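Local coordinates for branched-chain alpha-ketoacid decarboxylase (Lactococcus lactis, PDB 2VBF), which probably decarboxylates branched-chain and aromatic alpha-keto acids to aldehydes, using thiamine diphosphate and magnesium as cofactors, at residues 32-37 against 167-172; 38-43 against 80-85; 433-438 against 462-467. One frame throughout, in Å; residues are numbered along the deposited sequence.

In the fold
Contacts 1 and 2 belong to the N-terminal thiamine-diphosphate-binding domain, contact 3 to the C-terminal one. Contact 1 is farthest from the middle of the chain, yet its touching residues are mostly buried. Contact 2 is partly buried, and contact 3 is fully buried and apolar. Helix 27-37 and strand 42-45 follow each other, so contacts 1 and 2 adjoin through Leu35, Leu32 and Ile43. Contacts 2 and 3 meet across the domain boundary, where Thr85 OG1 and Ser437 OG lie 2.6 Å apart, a probable hydrogen bond. The chemistry shifts from a salt bridge in contact 1 to a tyrosine hydroxyl in contact 2 and methyl packing in contact 3.

Contact 1 of 3, residues 32-37 against 167-172; sequences LDRLHE and YEIDRV
Arg34 reaches from helix 27-37 to Asp170 on helix 165-179 and grips its carboxylate with two nitrogens. Both helices belong to the N-terminal domain, an alpha/beta fold built on a parallel six-stranded sheet. Leu32 and Leu35 rest on Ile43 of strand 42-45, and Val172 rests on Thr158 of strand 156-159. The salt bridge joins the two helices to each other.

The arginine chain lies roughly perpendicular to the aspartate. The guanidinium comes side-on. NE donates to Asp170 OD1 at 2.9 Å. NH2 donates to Asp170 OD2, also at 2.9 Å, with the straighter bond of the two. The flat groups are not coplanar: their planes are 63° apart. Asp170 OD2 lies in the guanidinium plane, but both nitrogens meet the carboxylate from above its own plane. The grip is therefore twisted.

A bend at the second torsion of Arg34 (chi2 -52°) turns the end of the chain toward Asp170. Near its base, Arg34 CG passes Ile169 CG2 obliquely at 4.1 Å. This is the apolar part of the contact.

The remaining terminal nitrogen, Arg34 NH1, donates to Glu37 OE2 at 2.8 Å, one turn along the same helix. Glu37 OE2 accepts through its syn lone pair. NH1 also bonds Leu201 O. One arginine thus serves two carboxylates, which probably eases the charge between them. Asp170 OD2 has a second partner, the hydroxyl of Tyr30, in addition to Arg34 NH2.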
ATOM      1  N   LEU A  32       5.311   1.172 -25.684  1.00 13.42           N
ATOM      2  CA  LEU A  32       4.206   0.247 -25.832  1.00 13.73           C
ATOM      3  C   LEU A  32       4.534  -0.850 -26.866  1.00 12.92           C
ATOM      4  O   LEU A  32       4.160  -2.007 -26.684  1.00 14.37           O
ATOM      5  CB  LEU A  32       2.909   1.004 -26.159  1.00 12.71           C
ATOM      6  CG  LEU A  32       2.365   1.903 -25.023  1.00 13.96           C
ATOM      7  CD1 LEU A  32       1.219   2.764 -25.498  1.00 15.38           C
ATOM      8  CD2 LEU A  32       1.936   1.048 -23.836  1.00 16.40           C
ATOM      9  N   ASP A  33       5.271  -0.494 -27.918  1.00 15.25           N
ATOM     10  CA  ASP A  33       5.724  -1.485 -28.889  1.00 15.47           C
ATOM     11  C   ASP A  33       6.623  -2.530 -28.219  1.00 14.62           C
ATOM     12  O   ASP A  33       6.448  -3.733 -28.434  1.00 15.00           O
ATOM     13  CB  ASP A  33       6.459  -0.829 -30.057  1.00 16.78           C
ATOM     14  CG  ASP A  33       5.519  -0.332 -31.160  1.00 18.07           C
ATOM     15  OD1 ASP A  33       4.306  -0.597 -31.112  1.00 20.45           O
ATOM     16  OD2 ASP A  33       6.011   0.329 -32.094  1.00 23.46           O
ATOM     17  N   ARG A  34       7.562  -2.069 -27.391  1.00 15.19           N
ATOM     18  CA  ARG A  34       8.468  -2.974 -26.683  1.00 15.42           C
ATOM     19  C   ARG A  34       7.717  -3.862 -25.696  1.00 15.11           C
ATOM     20  O   ARG A  34       8.012  -5.044 -25.591  1.00 16.08           O
ATOM     21  CB  ARG A  34       9.569  -2.211 -25.952  1.00 16.09           C
ATOM     22  CG  ARG A  34      10.615  -1.552 -26.860  1.00 15.01           C
ATOM     23  CD  ARG A  34      11.221  -2.538 -27.864  1.00 17.09           C
ATOM     24  NE  ARG A  34      12.551  -2.129 -28.318  1.00 17.51           N
ATOM     25  CZ  ARG A  34      13.276  -2.787 -29.226  1.00 18.26           C
ATOM     26  NH1 ARG A  34      12.800  -3.869 -29.820  1.00 19.27           N
ATOM     27  NH2 ARG A  34      14.479  -2.350 -29.565  1.00 19.46           N
ATOM     28  N   LEU A  35       6.744  -3.296 -24.978  1.00 15.33           N
ATOM     29  CA  LEU A  35       5.905  -4.101 -24.085  1.00 16.01           C
ATOM     30  C   LEU A  35       5.137  -5.173 -24.857  1.00 15.68           C
ATOM     31  O   LEU A  35       5.057  -6.319 -24.422  1.00 16.56           O
ATOM     32  CB  LEU A  35       4.951  -3.220 -23.266  1.00 16.44           C
ATOM     33  CG  LEU A  35       5.612  -2.207 -22.327  1.00 15.87           C
ATOM     34  CD1 LEU A  35       4.510  -1.442 -21.591  1.00 16.88           C
ATOM     35  CD2 LEU A  35       6.604  -2.861 -21.339  1.00 15.60           C
ATOM     36  N   HIS A  36       4.581  -4.810 -26.008  1.00 17.31           N
ATOM     37  CA  HIS A  36       3.947  -5.794 -26.892  1.00 17.66           C
ATOM     38  C   HIS A  36       4.900  -6.929 -27.278  1.00 17.32           C
ATOM     39  O   HIS A  36       4.514  -8.093 -27.267  1.00 17.63           O
ATOM     40  CB  HIS A  36       3.412  -5.129 -28.156  1.00 18.49           C
ATOM     41  CG  HIS A  36       2.935  -6.104 -29.187  1.00 20.43           C
ATOM     42  ND1 HIS A  36       1.742  -6.783 -29.071  1.00 22.73           N
ATOM     43  CD2 HIS A  36       3.498  -6.523 -30.346  1.00 21.93           C
ATOM     44  CE1 HIS A  36       1.586  -7.575 -30.117  1.00 22.97           C
ATOM     45  NE2 HIS A  36       2.642  -7.443 -30.902  1.00 21.07           N
ATOM     46  N   GLU A  37       6.142  -6.586 -27.619  1.00 17.80           N
ATOM     47  CA  GLU A  37       7.151  -7.588 -27.968  1.00 19.33           C
ATOM     48  C   GLU A  37       7.387  -8.587 -26.840  1.00 18.36           C
ATOM     49  O   GLU A  37       7.689  -9.761 -27.091  1.00 17.42           O
ATOM     50  CB  GLU A  37       8.498  -6.946 -28.275  1.00 19.47           C
ATOM     51  CG  GLU A  37       8.612  -6.148 -29.535  1.00 23.50           C
ATOM     52  CD  GLU A  37      10.033  -5.627 -29.723  1.00 23.19           C
ATOM     53  OE1 GLU A  37      10.985  -6.265 -29.218  1.00 29.70           O
ATOM     54  OE2 GLU A  37      10.195  -4.585 -30.379  1.00 28.53           O
ATOM     55  N   TYR A 167      17.076   4.240 -25.953  1.00 17.06           N
ATOM     56  CA  TYR A 167      18.171   3.414 -25.420  0.50 16.50           C
ATOM     57  C   TYR A 167      17.903   2.961 -23.983  1.00 16.05           C
ATOM     58  O   TYR A 167      18.161   1.803 -23.630  1.00 17.09           O
ATOM     59  CB  TYR A 167      19.532   4.122 -25.451  0.50 16.28           C
ATOM     60  CG  TYR A 167      20.515   3.369 -24.573  0.50 16.65           C
ATOM     61  CD1 TYR A 167      21.121   2.198 -25.024  0.50 16.21           C
ATOM     62  CD2 TYR A 167      20.767   3.774 -23.259  0.50 15.40           C
ATOM     63  CE1 TYR A 167      21.984   1.471 -24.207  0.50 16.21           C
ATOM     64  CE2 TYR A 167      21.629   3.057 -22.438  0.50 15.94           C
ATOM     65  CZ  TYR A 167      22.229   1.905 -22.912  0.50 14.97           C
ATOM     66  OH  TYR A 167      23.088   1.206 -22.110  0.50 18.19           O
ATOM     67  N   GLU A 168      17.378   3.874 -23.168  1.00 16.53           N
ATOM     68  CA  GLU A 168      17.077   3.573 -21.765  1.00 16.08           C
ATOM     69  C   GLU A 168      15.951   2.552 -21.609  1.00 14.50           C
ATOM     70  O   GLU A 168      16.041   1.620 -20.793  1.00 13.42           O
ATOM     71  CB  GLU A 168      16.752   4.855 -20.998  1.00 17.06           C
ATOM     72  CG  GLU A 168      17.986   5.699 -20.680  1.00 18.63           C
ATOM     73  CD  GLU A 168      18.917   5.026 -19.692  1.00 21.24           C
ATOM     74  OE1 GLU A 168      18.613   5.032 -18.485  1.00 21.49           O
ATOM     75  OE2 GLU A 168      19.965   4.507 -20.117  1.00 20.57           O
ATOM     76  N   ILE A 169      14.896   2.708 -22.398  1.00 15.43           N
ATOM     77  CA  ILE A 169      13.833   1.703 -22.422  1.00 14.96           C
ATOM     78  C   ILE A 169      14.396   0.335 -22.780  1.00 15.39           C
ATOM     79  O   ILE A 169      14.123  -0.662 -22.111  1.00 14.73           O
ATOM     80  CB  ILE A 169      12.715   2.090 -23.410  1.00 14.41           C
ATOM     81  CG1 ILE A 169      11.906   3.257 -22.843  1.00 14.87           C
ATOM     82  CG2 ILE A 169      11.825   0.891 -23.746  1.00 13.48           C
ATOM     83  CD1 ILE A 169      10.984   3.924 -23.853  1.00 13.86           C
ATOM     84  N   ASP A 170      15.213   0.293 -23.827  1.00 14.90           N
ATOM     85  CA  ASP A 170      15.797  -0.947 -24.277  1.00 16.26           C
ATOM     86  C   ASP A 170      16.753  -1.531 -23.237  1.00 14.33           C
ATOM     87  O   ASP A 170      16.751  -2.731 -23.019  1.00 15.30           O
ATOM     88  CB  ASP A 170      16.482  -0.732 -25.621  1.00 17.08           C
ATOM     89  CG  ASP A 170      15.485  -0.567 -26.755  1.00 19.97           C
ATOM     90  OD1 ASP A 170      14.263  -0.635 -26.499  1.00 19.36           O
ATOM     91  OD2 ASP A 170      15.913  -0.382 -27.913  1.00 21.32           O
ATOM     92  N   ARG A 171      17.501  -0.663 -22.565  1.00 15.15           N
ATOM     93  CA  ARG A 171      18.437  -1.088 -21.534  1.00 16.01           C
ATOM     94  C   ARG A 171      17.689  -1.773 -20.401  1.00 15.62           C
ATOM     95  O   ARG A 171      18.048  -2.871 -19.996  1.00 16.04           O
ATOM     96  CB  ARG A 171      19.222   0.088 -20.970  1.00 15.17           C
ATOM     97  CG  ARG A 171      20.204  -0.321 -19.845  1.00 15.07           C
ATOM     98  CD  ARG A 171      20.983   0.845 -19.295  1.00 16.11           C
ATOM     99  NE  ARG A 171      20.178   1.837 -18.576  1.00 16.68           N
ATOM    100  CZ  ARG A 171      19.735   1.690 -17.334  1.00 16.24           C
ATOM    101  NH1 ARG A 171      19.962   0.569 -16.658  1.00 15.57           N
ATOM    102  NH2 ARG A 171      19.049   2.667 -16.771  1.00 17.42           N
ATOM    103  N   VAL A 172      16.650  -1.123 -19.891  1.00 15.26           N
ATOM    104  CA  VAL A 172      15.965  -1.675 -18.716  1.00 14.85           C
ATOM    105  C   VAL A 172      15.152  -2.926 -19.081  1.00 14.03           C
ATOM    106  O   VAL A 172      15.151  -3.887 -18.319  1.00 15.49           O
ATOM    107  CB  VAL A 172      15.111  -0.605 -17.972  1.00 14.82           C
ATOM    108  CG1 VAL A 172      15.955   0.639 -17.646  1.00 13.78           C
ATOM    109  CG2 VAL A 172      13.868  -0.229 -18.778  1.00 18.33           C
TER

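Contact 2 of 3, residues 38-43 against 80-85; sequences LGIEEI and DGYART
Tyr82 sends its hydroxyl from helix 72-86 to the backbone N of Glu41 and the side chain of Glu42. Two hydrogen bonds hold it there. Glu41 N donates to Tyr82 OH at 3.0 Å, with an N-H...O angle of 160°. Tyr82 OH donates in turn to Glu42 OE1 at 2.7 Å. That oxygen lies at the edge of the ring, in its plane, and is met nearly along its own C-O axis. The carboxylate and ring planes are 67° apart. Ring atom CE1 also lies 3.9 Å from Glu42 CB. Beside these polar contacts, Ile40 CG2 is 4.4 Å from Tyr82 CE2.

Torsions bring the groups together. Tyr82 CG stands opposite the backbone N (chi1 -173°), which carries the ring out from the helix. A bend at the second torsion of Glu42 (chi2 87°) brings OE1 round to the hydroxyl.

Farther out, Phe44 meets the Tyr82 ring edge-to-face, and Ile439 and Ala440 of helix 430-440 pack against it. The backbone that donates follows a Schellman motif: Gly39, with positive phi, closes helix 27-37, and the chain then runs into strand 42-45. Backbone hydrogen bonds between Lys65 and both Glu41 and Ile43 tie this run to the neighbouring parallel strand. The Glu41 carboxylate turns to Lys86 in a salt bridge.

A phenylalanine in place of Tyr82 would probably leave Glu41 N and Glu42 OE1 without this shared partner and set the Glu42 carboxylate freer to turn.

The hydroxyl does both jobs: it donates to Glu42 OE1 and accepts from Glu41 N. Accepting from the hydroxyl is consistent with an ionised Glu42.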
ATOM      1  N   LEU A  38       7.284  -8.102 -25.600  1.00 17.97           N
ATOM      2  CA  LEU A  38       7.427  -8.951 -24.412  1.00 17.23           C
ATOM      3  C   LEU A  38       6.216  -9.856 -24.150  1.00 16.61           C
ATOM      4  O   LEU A  38       6.256 -10.677 -23.230  1.00 17.53           O
ATOM      5  CB  LEU A  38       7.697  -8.090 -23.171  1.00 18.23           C
ATOM      6  CG  LEU A  38       8.996  -7.277 -23.145  1.00 19.28           C
ATOM      7  CD1 LEU A  38       9.049  -6.365 -21.907  1.00 20.16           C
ATOM      8  CD2 LEU A  38      10.216  -8.196 -23.196  1.00 20.98           C
ATOM      9  N   GLY A  39       5.149  -9.709 -24.941  1.00 15.38           N
ATOM     10  CA  GLY A  39       3.953 -10.534 -24.811  1.00 15.70           C
ATOM     11  C   GLY A  39       2.882  -9.958 -23.899  1.00 15.24           C
ATOM     12  O   GLY A  39       1.893 -10.639 -23.605  1.00 15.99           O
ATOM     13  N   ILE A  40       3.074  -8.716 -23.461  1.00 15.14           N
ATOM     14  CA  ILE A  40       2.123  -8.037 -22.588  1.00 14.96           C
ATOM     15  C   ILE A  40       0.949  -7.520 -23.424  1.00 15.00           C
ATOM     16  O   ILE A  40       1.136  -6.773 -24.389  1.00 15.32           O
ATOM     17  CB  ILE A  40       2.787  -6.869 -21.788  1.00 14.46           C
ATOM     18  CG1 ILE A  40       3.945  -7.398 -20.926  1.00 14.08           C
ATOM     19  CG2 ILE A  40       1.761  -6.163 -20.885  1.00 14.71           C
ATOM     20  CD1 ILE A  40       4.875  -6.307 -20.385  1.00 13.58           C
ATOM     21  N   GLU A  41      -0.255  -7.925 -23.023  1.00 15.96           N
ATOM     22  CA  GLU A  41      -1.490  -7.566 -23.726  1.00 17.14           C
ATOM     23  C   GLU A  41      -2.447  -6.737 -22.865  1.00 15.40           C
ATOM     24  O   GLU A  41      -3.507  -6.302 -23.330  1.00 14.54           O
ATOM     25  CB  GLU A  41      -2.166  -8.853 -24.201  1.00 17.90           C
ATOM     26  CG  GLU A  41      -1.342  -9.593 -25.271  1.00 19.30           C
ATOM     27  CD  GLU A  41      -1.853 -10.991 -25.576  1.00 22.69           C
ATOM     28  OE1 GLU A  41      -2.922 -11.392 -25.084  1.00 25.96           O
ATOM     29  OE2 GLU A  41      -1.167 -11.710 -26.325  1.00 28.97           O
ATOM     30  N   GLU A  42      -2.064  -6.522 -21.605  1.00 14.44           N
ATOM     31  CA  GLU A  42      -2.880  -5.808 -20.632  1.00 14.52           C
ATOM     32  C   GLU A  42      -1.938  -5.033 -19.730  1.00 14.74           C
ATOM     33  O   GLU A  42      -0.902  -5.568 -19.356  1.00 13.78           O
ATOM     34  CB  GLU A  42      -3.699  -6.793 -19.773  1.00 14.70           C
ATOM     35  CG  GLU A  42      -4.973  -7.338 -20.417  1.00 16.82           C
ATOM     36  CD  GLU A  42      -4.779  -8.581 -21.275  1.00 18.00           C
ATOM     37  OE1 GLU A  42      -3.730  -9.260 -21.209  1.00 14.89           O
ATOM     38  OE2 GLU A  42      -5.724  -8.911 -22.019  1.00 21.02           O
ATOM     39  N   ILE A  43      -2.301  -3.794 -19.382  1.00 13.29           N
ATOM     40  CA  ILE A  43      -1.529  -2.977 -18.437  1.00 12.15           C
ATOM     41  C   ILE A  43      -2.433  -2.590 -17.283  1.00 11.88           C
ATOM     42  O   ILE A  43      -3.555  -2.111 -17.487  1.00 11.36           O
ATOM     43  CB  ILE A  43      -0.937  -1.705 -19.097  1.00 12.53           C
ATOM     44  CG1 ILE A  43       0.010  -2.119 -20.227  1.00 14.20           C
ATOM     45  CG2 ILE A  43      -0.226  -0.810 -18.079  1.00 12.08           C
ATOM     46  CD1 ILE A  43       0.733  -0.980 -20.931  1.00 15.15           C
ATOM     47  N   ASP A  80       2.102  -8.834 -10.824  1.00 10.14           N
ATOM     48  CA  ASP A  80       2.906  -9.977 -10.409  1.00 10.21           C
ATOM     49  C   ASP A  80       2.227 -11.312 -10.808  1.00 10.69           C
ATOM     50  O   ASP A  80       2.839 -12.137 -11.477  1.00 11.58           O
ATOM     51  CB  ASP A  80       3.186  -9.866  -8.898  1.00  9.86           C
ATOM     52  CG  ASP A  80       4.059 -10.969  -8.353  1.00 10.41           C
ATOM     53  OD1 ASP A  80       3.723 -12.157  -8.512  1.00  9.64           O
ATOM     54  OD2 ASP A  80       5.051 -10.622  -7.675  1.00 13.48           O
ATOM     55  N   GLY A  81       0.962 -11.515 -10.430  1.00 10.46           N
ATOM     56  CA  GLY A  81       0.220 -12.694 -10.867  1.00 11.41           C
ATOM     57  C   GLY A  81       0.185 -12.879 -12.375  1.00 11.36           C
ATOM     58  O   GLY A  81       0.370 -13.980 -12.888  1.00 11.68           O
ATOM     59  N   TYR A  82      -0.050 -11.790 -13.093  1.00 11.56           N
ATOM     60  CA  TYR A  82      -0.040 -11.824 -14.554  1.00 12.52           C
ATOM     61  C   TYR A  82       1.325 -12.281 -15.065  1.00 12.17           C
ATOM     62  O   TYR A  82       1.397 -13.108 -15.977  1.00 12.14           O
ATOM     63  CB  TYR A  82      -0.374 -10.439 -15.076  1.00 11.31           C
ATOM     64  CG  TYR A  82      -0.570 -10.273 -16.573  1.00 11.61           C
ATOM     65  CD1 TYR A  82      -1.839 -10.294 -17.136  1.00 10.28           C
ATOM     66  CD2 TYR A  82       0.505 -10.004 -17.408  1.00 12.82           C
ATOM     67  CE1 TYR A  82      -2.037 -10.083 -18.507  1.00 12.28           C
ATOM     68  CE2 TYR A  82       0.325  -9.799 -18.775  1.00 13.27           C
ATOM     69  CZ  TYR A  82      -0.950  -9.836 -19.323  1.00 12.76           C
ATOM     70  OH  TYR A  82      -1.132  -9.611 -20.696  1.00 14.47           O
ATOM     71  N   ALA A  83       2.399 -11.773 -14.454  1.00 12.46           N
ATOM     72  CA  ALA A  83       3.762 -12.135 -14.861  1.00 12.92           C
ATOM     73  C   ALA A  83       4.034 -13.618 -14.646  1.00 12.67           C
ATOM     74  O   ALA A  83       4.693 -14.256 -15.468  1.00 13.64           O
ATOM     75  CB  ALA A  83       4.799 -11.288 -14.118  1.00 12.08           C
ATOM     76  N   ARG A  84       3.536 -14.168 -13.540  1.00 11.54           N
ATOM     77  CA  ARG A  84       3.709 -15.589 -13.263  1.00 11.90           C
ATOM     78  C   ARG A  84       3.157 -16.493 -14.374  1.00 11.54           C
ATOM     79  O   ARG A  84       3.650 -17.595 -14.562  1.00 14.19           O
ATOM     80  CB  ARG A  84       3.099 -15.964 -11.920  1.00 11.89           C
ATOM     81  CG  ARG A  84       3.920 -15.415 -10.780  1.00 11.22           C
ATOM     82  CD  ARG A  84       3.233 -15.624  -9.451  1.00 12.21           C
ATOM     83  NE  ARG A  84       3.963 -15.014  -8.339  1.00 11.40           N
ATOM     84  CZ  ARG A  84       4.444 -15.664  -7.288  1.00 10.32           C
ATOM     85  NH1 ARG A  84       4.380 -16.973  -7.209  1.00 10.31           N
ATOM     86  NH2 ARG A  84       5.023 -14.985  -6.308  1.00 10.45           N
ATOM     87  N   THR A  85       2.135 -16.018 -15.081  1.00 12.81           N
ATOM     88  CA  THR A  85       1.463 -16.802 -16.102  1.00 12.40           C
ATOM     89  C   THR A  85       1.820 -16.373 -17.529  1.00 13.43           C
ATOM     90  O   THR A  85       2.109 -17.234 -18.380  1.00 14.34           O
ATOM     91  CB  THR A  85      -0.050 -16.772 -15.849  1.00 12.70           C
ATOM     92  OG1 THR A  85      -0.319 -17.566 -14.686  1.00 14.37           O
ATOM     93  CG2 THR A  85      -0.833 -17.351 -17.029  1.00 12.18           C
TER

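Contact 3 of 3, residues 433-438 against 462-467; sequences AALGSQ and LGLSIR
Leu435 meets Leu464 and Ser465 without a ring or other flat side-chain group between them. Methyl groups and a methylene do the touching. The flat groups close by are turned to other tasks. In the Gln438 amide, one turn on from Leu435, OE1 accepts from His446 N and NE2 donates to Ser444 O. The peptide carbonyl of Leu462 has the Ser465 hydroxyl beside it, tilted 20° from the carbonyl plane.

Leu435 points at the opposite helix. Both of its methyls, CD1 and CD2, face Ser465 CB, each 3.9 Å away. CD1 also lies 4.1 Å from Leu464 CD2. The two leucine side chains run antiparallel, side by side where their methyls meet. Leu464 CG lies opposite the backbone N (chi1 177°), and the chain runs on to bring CD2 to Leu435.

Both helices belong to the C-terminal domain, another alpha/beta fold on a parallel six-stranded sheet. Helix 430-440 leads into strand 445-451. Helix 462-467 lies in the crossover from that strand to its parallel neighbour, 473-478. Metal ligands Asp452 and Asn479 follow directly after these two strands, but the contact itself lies away from the metal.

Ser465 offers its carbon and not its oxygen to Leu435. Its OG bonds back to Leu462 O at 2.7 Å, within its own helix. This OG bond gives the buried hydroxyl a partner in an otherwise apolar setting. The same carbonyl accepts from Ile466 N, so two donors share it.

Leu470 also touches Leu435, and Met542 of strand 542-548 touches Ser465. Met78 of helix 72-86, in the N-terminal domain, packs on both Leu435 and Leu464.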
ATOM      1  N   ALA A 433      -3.612 -10.936  -7.461  1.00 11.18           N
ATOM      2  CA  ALA A 433      -2.703 -11.800  -8.230  1.00 11.19           C
ATOM      3  C   ALA A 433      -3.466 -12.894  -8.999  1.00 10.63           C
ATOM      4  O   ALA A 433      -3.181 -13.157 -10.174  1.00 10.80           O
ATOM      5  CB  ALA A 433      -1.645 -12.416  -7.313  1.00 12.03           C
ATOM      6  N   ALA A 434      -4.445 -13.522  -8.347  1.00 11.61           N
ATOM      7  CA  ALA A 434      -5.277 -14.524  -9.004  1.00 11.60           C
ATOM      8  C   ALA A 434      -6.017 -13.939 -10.199  1.00 11.57           C
ATOM      9  O   ALA A 434      -6.144 -14.597 -11.241  1.00 12.23           O
ATOM     10  CB  ALA A 434      -6.260 -15.134  -8.016  1.00 12.08           C
ATOM     11  N   LEU A 435      -6.518 -12.717 -10.049  1.00 10.89           N
ATOM     12  CA  LEU A 435      -7.229 -12.040 -11.130  1.00 11.96           C
ATOM     13  C   LEU A 435      -6.275 -11.742 -12.274  1.00 11.19           C
ATOM     14  O   LEU A 435      -6.622 -11.935 -13.440  1.00 12.82           O
ATOM     15  CB  LEU A 435      -7.882 -10.740 -10.667  1.00 12.00           C
ATOM     16  CG  LEU A 435      -8.928 -10.877  -9.555  1.00 12.90           C
ATOM     17  CD1 LEU A 435      -9.528  -9.512  -9.230  1.00 13.44           C
ATOM     18  CD2 LEU A 435     -10.021 -11.861  -9.909  1.00 12.91           C
ATOM     19  N   GLY A 436      -5.083 -11.259 -11.949  1.00 10.67           N
ATOM     20  CA  GLY A 436      -4.075 -10.970 -12.980  1.00  9.69           C
ATOM     21  C   GLY A 436      -3.679 -12.199 -13.784  1.00 12.09           C
ATOM     22  O   GLY A 436      -3.597 -12.166 -15.014  1.00 11.81           O
ATOM     23  N   SER A 437      -3.418 -13.284 -13.076  1.00 11.80           N
ATOM     24  CA  SER A 437      -3.079 -14.559 -13.688  1.00 11.79           C
ATOM     25  C   SER A 437      -4.251 -15.082 -14.537  1.00 12.69           C
ATOM     26  O   SER A 437      -4.044 -15.585 -15.642  1.00 12.28           O
ATOM     27  CB  SER A 437      -2.692 -15.570 -12.614  1.00 11.90           C
ATOM     28  OG  SER A 437      -2.299 -16.807 -13.186  1.00 12.13           O
ATOM     29  N   GLN A 438      -5.474 -14.943 -14.036  1.00 11.62           N
ATOM     30  CA  GLN A 438      -6.671 -15.351 -14.786  1.00 13.14           C
ATOM     31  C   GLN A 438      -6.842 -14.588 -16.096  1.00 13.62           C
ATOM     32  O   GLN A 438      -7.263 -15.177 -17.098  1.00 13.21           O
ATOM     33  CB  GLN A 438      -7.928 -15.205 -13.925  1.00 14.59           C
ATOM     34  CG  GLN A 438      -9.226 -15.654 -14.590  1.00 12.83           C
ATOM     35  CD  GLN A 438      -9.242 -17.131 -14.949  1.00 14.08           C
ATOM     36  OE1 GLN A 438      -9.738 -17.952 -14.182  1.00 14.51           O
ATOM     37  NE2 GLN A 438      -8.688 -17.470 -16.120  1.00 12.58           N
ATOM     38  N   LEU A 462     -12.527  -6.659  -6.257  1.00 14.04           N
ATOM     39  CA  LEU A 462     -13.810  -7.259  -6.623  1.00 14.54           C
ATOM     40  C   LEU A 462     -14.481  -6.449  -7.755  1.00 13.05           C
ATOM     41  O   LEU A 462     -15.034  -7.032  -8.682  1.00 14.14           O
ATOM     42  CB  LEU A 462     -14.704  -7.343  -5.378  1.00 16.57           C
ATOM     43  CG  LEU A 462     -15.896  -8.284  -5.274  1.00 18.34           C
ATOM     44  CD1 LEU A 462     -15.694  -9.599  -5.987  1.00 18.60           C
ATOM     45  CD2 LEU A 462     -16.198  -8.514  -3.788  1.00 18.25           C
ATOM     46  N   GLY A 463     -14.411  -5.117  -7.710  1.00 10.87           N
ATOM     47  CA  GLY A 463     -14.980  -4.282  -8.770  1.00 12.16           C
ATOM     48  C   GLY A 463     -14.427  -4.611 -10.148  1.00 12.75           C
ATOM     49  O   GLY A 463     -15.174  -4.805 -11.108  1.00 12.88           O
ATOM     50  N   LEU A 464     -13.101  -4.668 -10.241  1.00 12.02           N
ATOM     51  CA  LEU A 464     -12.421  -5.061 -11.464  1.00 11.93           C
ATOM     52  C   LEU A 464     -12.877  -6.428 -11.969  1.00 11.86           C
ATOM     53  O   LEU A 464     -13.115  -6.604 -13.160  1.00 13.97           O
ATOM     54  CB  LEU A 464     -10.907  -5.056 -11.216  1.00 11.70           C
ATOM     55  CG  LEU A 464      -9.976  -5.496 -12.349  1.00 11.97           C
ATOM     56  CD1 LEU A 464      -8.561  -4.933 -12.121  1.00 13.39           C
ATOM     57  CD2 LEU A 464      -9.929  -7.013 -12.504  1.00  9.86           C
ATOM     58  N   SER A 465     -12.986  -7.400 -11.069  1.00 10.69           N
ATOM     59  CA  SER A 465     -13.338  -8.761 -11.477  1.00 12.32           C
ATOM     60  C   SER A 465     -14.714  -8.779 -12.155  1.00 13.94           C
ATOM     61  O   SER A 465     -14.936  -9.529 -13.102  1.00 14.31           O
ATOM     62  CB  SER A 465     -13.279  -9.746 -10.297  1.00 14.31           C
ATOM     63  OG  SER A 465     -14.347  -9.577  -9.383  1.00 15.14           O
ATOM     64  N   ILE A 466     -15.605  -7.926 -11.673  1.00 13.47           N
ATOM     65  CA  ILE A 466     -16.974  -7.830 -12.174  1.00 14.24           C
ATOM     66  C   ILE A 466     -16.974  -7.132 -13.523  1.00 14.76           C
ATOM     67  O   ILE A 466     -17.538  -7.652 -14.505  1.00 16.07           O
ATOM     68  CB  ILE A 466     -17.870  -7.070 -11.159  1.00 14.41           C
ATOM     69  CG1 ILE A 466     -18.028  -7.917  -9.883  1.00 12.80           C
ATOM     70  CG2 ILE A 466     -19.239  -6.755 -11.755  1.00 14.10           C
ATOM     71  CD1 ILE A 466     -18.536  -7.157  -8.664  1.00 15.17           C
ATOM     72  N   ARG A 467     -16.304  -5.983 -13.589  1.00 14.95           N
ATOM     73  CA  ARG A 467     -16.193  -5.225 -14.834  1.00 14.87           C
ATOM     74  C   ARG A 467     -15.568  -6.042 -15.963  1.00 14.92           C
ATOM     75  O   ARG A 467     -16.053  -5.999 -17.094  1.00 14.93           O
ATOM     76  CB  ARG A 467     -15.378  -3.939 -14.637  1.00 14.83           C
ATOM     77  CG  ARG A 467     -15.264  -3.080 -15.891  1.00 14.82           C
ATOM     78  CD  ARG A 467     -14.297  -1.926 -15.693  1.00 16.07           C
ATOM     79  NE  ARG A 467     -12.942  -2.451 -15.511  1.00 16.02           N
ATOM     80  CZ  ARG A 467     -12.016  -1.968 -14.685  1.00 16.20           C
ATOM     81  NH1 ARG A 467     -12.254  -0.919 -13.905  1.00 18.86           N
ATOM     82  NH2 ARG A 467     -10.836  -2.580 -14.623  1.00 16.11           N
TER